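Local atomic coordinates of NADH dehydrogenase (Methanothermobacter marburgensis, PDB entry 4R81), a protein that binds flavin mononucleotide and probably catalyses the oxidation of NAD(P)H with a quinone as electron acceptor. Residues A[5-10]-A[83-88]; A[123-128]-A[162-167]. All coordinates share one frame; numbering follows the deposited sequence.

In the fold
Both contacts belong to one flavodoxin-like domain, with centres about 13 Å apart. Contact 1 pairs two inner strands of the five-stranded parallel sheet, order 2-1-3-4-5, its centre about 6 Å from the centre of the chain; contact 2 joins the loops leading into the next two strands, 129-135 and 169-174. They meet directly: Asp83 O and Glu128 N lie 2.9 Å apart, a probable hydrogen bond, and Ile127 CG2 packs 3.9 Å from Ala84 CA. The flavin lies nearer the C-terminal end of contact 1, about 7 Å from the side chain of Phe10. Contact 2 is farther away, the side chain of Val164 lying about 9 Å from a bound flavin and packing on Trp93 of the second subunit.

Contact 1. Residues A[5-10]-A[83-88]; sequences HVYILF and DALAFI
His5 O is gripped by two backbone donors, Asp83 N at 2.7 Å, lying in the carbonyl plane, and the more distant Ala84 N. This fork opens the parallel pairing of strands 5-10 and 84-88 in the sheet of the flavodoxin-like fold; the axes of the two segments lie 25° apart. The Asp83 side chain closes the same end: with CG beside its own backbone N (chi1 -54°), OD2 uses its anti lone pair to take His5 N at 2.9 Å, nearly straight at 171°. Replacing Asp83 with an alanine would probably leave His5 N without this acceptor and this end of the pairing held by the bonds to His5 O. Beyond it the ladder runs from Tyr7 N to Ala84 O, Ala86 N to Tyr7 O, Leu9 N to Ala86 O and Ile88 N to Leu9 O.

Val6, Ile8 and Phe10 share one face with Ala84, Ala86 and Ile88. There Val6 CG1 and Ile8 CG1 both touch Ala86 CB, at 4.0 and 4.1 Å, while Phe26 of helix 18-32 touches both Ile8 and Ala86. Ile88 reaches both ways: its CD1 meets Ile8 CG2, and its CG2 meets the edge of the Phe10 ring. On the opposite face the Tyr7 hydroxyl bonds to Glu75 and Arg78, Leu85 CD2 lies 3.8 Å from Tyr7 CB, and Leu9 runs alongside Phe87, pointing the same way, its CD2 3.8 Å from ring atom CE2.

Contact 2. Residues A[123-128]-A[162-167]; sequences TRIDIE and LGVGVK
Thr123 OG1 donates to Val164 O at 2.6 Å, the shortest direct hydrogen bond between the two loops, approaching from above the carbonyl plane, 37° out of it. The hydroxyl lies anti to the threonine backbone N, where it also accepts from Ile125 N as an ST turn. The one direct backbone bond across, Lys167 N to Ile127 O at 3.0 Å, is fairly straight, with an N-H...O angle of 161°.

Water extends this polar network. Water 1 sits between the loops, accepting from Ile127 N and Lys167 NZ and lying within donating distance of Ile125 O and Gly165 O, the latter at 2.6 Å. Water 2 donates to Glu128 OE1 and accepts from Lys167 NZ.

Charge adds a salt bridge whose hydrogen bond, Lys167 NZ to Asp126 OD1 at 3.2 Å, is weak. A bend at the last torsion of the lysine (chi4 66°) turns NZ toward Asp126, while its CD lies 3.6 Å from Glu128 OE1.

Two apolar pairs add to this. Ile125 CD1 reaches Val164 CG2 at 3.7 Å, with Trp108 touching both residues; Ile127 and Val166 lie side by side, their CG2 and CG1 4.1 Å apart.

Gly165 has a positive phi, and a CB there would be jammed against the carbonyl O of Val164 as well as clashing with Thr123 CG2. With Gly165 N bonded to Leu162 O, this glycine is the C-prime residue of the Schellman motif that ends helix 148-162.

Contact 1. Residues A[5-10]-A[83-88]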
# COMPACT_ATOMS: atom_id res chain seq x y z
N HIS A 5 15.94 -20.42 -9.25
CA HIS A 5 15.28 -20.53 -7.96
C HIS A 5 14.48 -19.27 -7.69
O HIS A 5 14.99 -18.15 -7.83
CB HIS A 5 16.28 -20.77 -6.83
CG HIS A 5 15.64 -20.86 -5.49
ND1 HIS A 5 14.95 -21.98 -5.07
CD2 HIS A 5 15.56 -19.97 -4.47
CE1 HIS A 5 14.48 -21.77 -3.85
NE2 HIS A 5 14.84 -20.56 -3.47
N VAL A 6 13.22 -19.44 -7.30
CA VAL A 6 12.34 -18.30 -7.05
C VAL A 6 11.97 -18.19 -5.58
O VAL A 6 11.55 -19.18 -4.98
CB VAL A 6 11.02 -18.44 -7.83
CG1 VAL A 6 10.25 -17.13 -7.80
CG2 VAL A 6 11.31 -18.85 -9.26
N TYR A 7 12.12 -17.01 -5.00
CA TYR A 7 11.55 -16.76 -3.68
C TYR A 7 10.21 -16.06 -3.90
O TYR A 7 10.14 -14.97 -4.48
CB TYR A 7 12.49 -15.96 -2.76
CG TYR A 7 11.91 -15.71 -1.37
CD1 TYR A 7 11.36 -16.75 -0.63
CD2 TYR A 7 11.93 -14.44 -0.81
CE1 TYR A 7 10.82 -16.53 0.64
CE2 TYR A 7 11.40 -14.20 0.46
CZ TYR A 7 10.85 -15.25 1.18
OH TYR A 7 10.31 -15.05 2.43
N ILE A 8 9.15 -16.73 -3.43
CA ILE A 8 7.79 -16.31 -3.69
C ILE A 8 7.16 -15.74 -2.43
O ILE A 8 6.96 -16.46 -1.44
CB ILE A 8 6.93 -17.50 -4.16
CG1 ILE A 8 7.55 -18.19 -5.38
CG2 ILE A 8 5.51 -17.04 -4.45
CD1 ILE A 8 6.88 -19.51 -5.73
N LEU A 9 6.86 -14.45 -2.47
CA LEU A 9 6.16 -13.80 -1.37
C LEU A 9 4.67 -13.96 -1.60
O LEU A 9 4.14 -13.53 -2.62
CB LEU A 9 6.52 -12.31 -1.29
CG LEU A 9 7.91 -11.91 -0.77
CD1 LEU A 9 8.18 -12.60 0.57
CD2 LEU A 9 9.02 -12.22 -1.79
N PHE A 10 4.00 -14.57 -0.64
CA PHE A 10 2.57 -14.83 -0.74
C PHE A 10 1.86 -14.11 0.39
O PHE A 10 2.19 -14.29 1.57
CB PHE A 10 2.30 -16.33 -0.68
CG PHE A 10 0.85 -16.69 -0.71
CD1 PHE A 10 0.15 -16.70 -1.90
CD2 PHE A 10 0.18 -17.00 0.46
CE1 PHE A 10 -1.20 -17.03 -1.93
CE2 PHE A 10 -1.16 -17.32 0.43
CZ PHE A 10 -1.85 -17.34 -0.76
N ASP A 83 17.18 -16.51 -7.86
CA ASP A 83 17.49 -15.85 -9.11
C ASP A 83 16.31 -14.97 -9.51
O ASP A 83 16.44 -14.05 -10.32
CB ASP A 83 17.76 -16.89 -10.21
CG ASP A 83 18.83 -17.90 -9.81
OD1 ASP A 83 20.02 -17.53 -9.76
OD2 ASP A 83 18.47 -19.07 -9.55
N ALA A 84 15.16 -15.25 -8.91
CA ALA A 84 13.92 -14.56 -9.25
C ALA A 84 13.06 -14.37 -8.01
O ALA A 84 13.17 -15.13 -7.06
CB ALA A 84 13.16 -15.36 -10.32
N LEU A 85 12.21 -13.35 -8.03
CA LEU A 85 11.22 -13.16 -6.98
C LEU A 85 9.84 -13.24 -7.60
O LEU A 85 9.65 -12.97 -8.79
CB LEU A 85 11.39 -11.80 -6.29
CG LEU A 85 12.69 -11.52 -5.54
CD1 LEU A 85 12.74 -10.08 -5.02
CD2 LEU A 85 12.90 -12.51 -4.39
N ALA A 86 8.86 -13.61 -6.79
CA ALA A 86 7.48 -13.53 -7.23
C ALA A 86 6.64 -12.97 -6.10
O ALA A 86 6.96 -13.17 -4.92
CB ALA A 86 6.97 -14.89 -7.69
N PHE A 87 5.59 -12.25 -6.46
CA PHE A 87 4.68 -11.65 -5.49
C PHE A 87 3.27 -12.03 -5.89
O PHE A 87 2.82 -11.72 -6.99
CB PHE A 87 4.86 -10.12 -5.46
CG PHE A 87 6.24 -9.70 -5.04
CD1 PHE A 87 7.28 -9.66 -5.96
CD2 PHE A 87 6.50 -9.38 -3.71
CE1 PHE A 87 8.57 -9.28 -5.56
CE2 PHE A 87 7.78 -9.00 -3.31
CZ PHE A 87 8.81 -8.95 -4.23
N ILE A 88 2.58 -12.71 -4.98
CA ILE A 88 1.25 -13.22 -5.25
C ILE A 88 0.31 -12.73 -4.16
O ILE A 88 0.51 -13.02 -2.97
CB ILE A 88 1.25 -14.77 -5.30
CG1 ILE A 88 2.16 -15.24 -6.44
CG2 ILE A 88 -0.19 -15.31 -5.47
CD1 ILE A 88 2.28 -16.76 -6.56

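Contact 2. Residues A[123-128]-A[162-167]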
# COMPACT_ATOMS: atom_id res chain seq x y z
N THR A 123 22.60 -0.72 -5.38
CA THR A 123 21.79 -1.75 -4.74
C THR A 123 22.62 -3.01 -4.52
O THR A 123 23.63 -3.22 -5.20
CB THR A 123 20.54 -2.08 -5.58
OG1 THR A 123 19.74 -3.07 -4.90
CG2 THR A 123 20.95 -2.62 -6.95
N ARG A 124 22.20 -3.83 -3.56
CA ARG A 124 22.86 -5.11 -3.30
C ARG A 124 22.00 -6.25 -3.83
O ARG A 124 22.42 -7.40 -3.88
CB ARG A 124 23.09 -5.32 -1.80
CG ARG A 124 23.98 -4.28 -1.15
CD ARG A 124 25.45 -4.66 -1.22
NE ARG A 124 26.30 -3.62 -0.64
CZ ARG A 124 26.94 -2.69 -1.36
NH1 ARG A 124 26.85 -2.68 -2.68
NH2 ARG A 124 27.69 -1.78 -0.74
N ILE A 125 20.77 -5.92 -4.23
CA ILE A 125 19.85 -6.95 -4.71
C ILE A 125 20.30 -7.50 -6.06
O ILE A 125 20.53 -6.75 -7.01
CB ILE A 125 18.40 -6.41 -4.77
CG1 ILE A 125 17.94 -5.99 -3.37
CG2 ILE A 125 17.46 -7.45 -5.37
CD1 ILE A 125 16.56 -5.37 -3.34
N ASP A 126 20.43 -8.82 -6.14
CA ASP A 126 20.87 -9.49 -7.35
C ASP A 126 19.79 -10.45 -7.85
O ASP A 126 19.84 -11.65 -7.57
CB ASP A 126 22.18 -10.23 -7.09
CG ASP A 126 22.75 -10.86 -8.34
OD1 ASP A 126 22.43 -10.38 -9.44
OD2 ASP A 126 23.51 -11.84 -8.20
N ILE A 127 18.83 -9.91 -8.58
CA ILE A 127 17.65 -10.66 -9.00
C ILE A 127 17.38 -10.40 -10.47
O ILE A 127 17.20 -9.25 -10.88
CB ILE A 127 16.41 -10.26 -8.18
CG1 ILE A 127 16.54 -10.70 -6.71
CG2 ILE A 127 15.13 -10.84 -8.80
CD1 ILE A 127 16.52 -12.22 -6.50
N GLU A 128 17.33 -11.48 -11.26
CA GLU A 128 17.19 -11.36 -12.70
C GLU A 128 15.77 -10.99 -13.13
O GLU A 128 15.58 -10.22 -14.08
CB GLU A 128 17.62 -12.67 -13.38
CG GLU A 128 17.91 -12.54 -14.87
CD GLU A 128 19.14 -11.69 -15.18
OE1 GLU A 128 20.08 -11.64 -14.34
OE2 GLU A 128 19.18 -11.07 -16.26
N LEU A 162 11.97 -2.60 -10.18
CA LEU A 162 13.03 -2.03 -11.02
C LEU A 162 13.83 -1.00 -10.23
O LEU A 162 15.04 -0.88 -10.40
CB LEU A 162 12.45 -1.41 -12.30
CG LEU A 162 11.84 -2.36 -13.34
CD1 LEU A 162 11.04 -1.60 -14.40
CD2 LEU A 162 12.90 -3.23 -13.99
N GLY A 163 13.15 -0.27 -9.34
CA GLY A 163 13.78 0.80 -8.58
C GLY A 163 14.81 0.35 -7.55
O GLY A 163 15.59 1.17 -7.05
N VAL A 164 14.80 -0.94 -7.24
CA VAL A 164 15.75 -1.49 -6.27
C VAL A 164 16.73 -2.46 -6.93
O VAL A 164 17.48 -3.16 -6.25
CB VAL A 164 15.05 -2.16 -5.06
CG1 VAL A 164 14.11 -1.17 -4.39
CG2 VAL A 164 14.29 -3.41 -5.49
N GLY A 165 16.72 -2.48 -8.26
CA GLY A 165 17.72 -3.23 -8.99
C GLY A 165 17.29 -4.52 -9.67
O GLY A 165 18.09 -5.14 -10.36
N VAL A 166 16.04 -4.95 -9.47
CA VAL A 166 15.54 -6.12 -10.20
C VAL A 166 15.69 -5.86 -11.70
O VAL A 166 15.30 -4.81 -12.19
CB VAL A 166 14.07 -6.41 -9.85
CG1 VAL A 166 13.56 -7.57 -10.69
CG2 VAL A 166 13.93 -6.71 -8.36
N LYS A 167 16.26 -6.82 -12.44
CA LYS A 167 16.66 -6.54 -13.81
C LYS A 167 15.52 -6.56 -14.83
O LYS A 167 15.55 -5.82 -15.82
CB LYS A 167 17.78 -7.49 -14.24
CG LYS A 167 19.03 -7.34 -13.38
CD LYS A 167 20.24 -8.04 -13.98
CE LYS A 167 21.46 -7.80 -13.11
NZ LYS A 167 21.33 -8.46 -11.78
O HOH W 1 19.53 -7.14 -9.61
O HOH W 2 20.57 -11.23 -11.90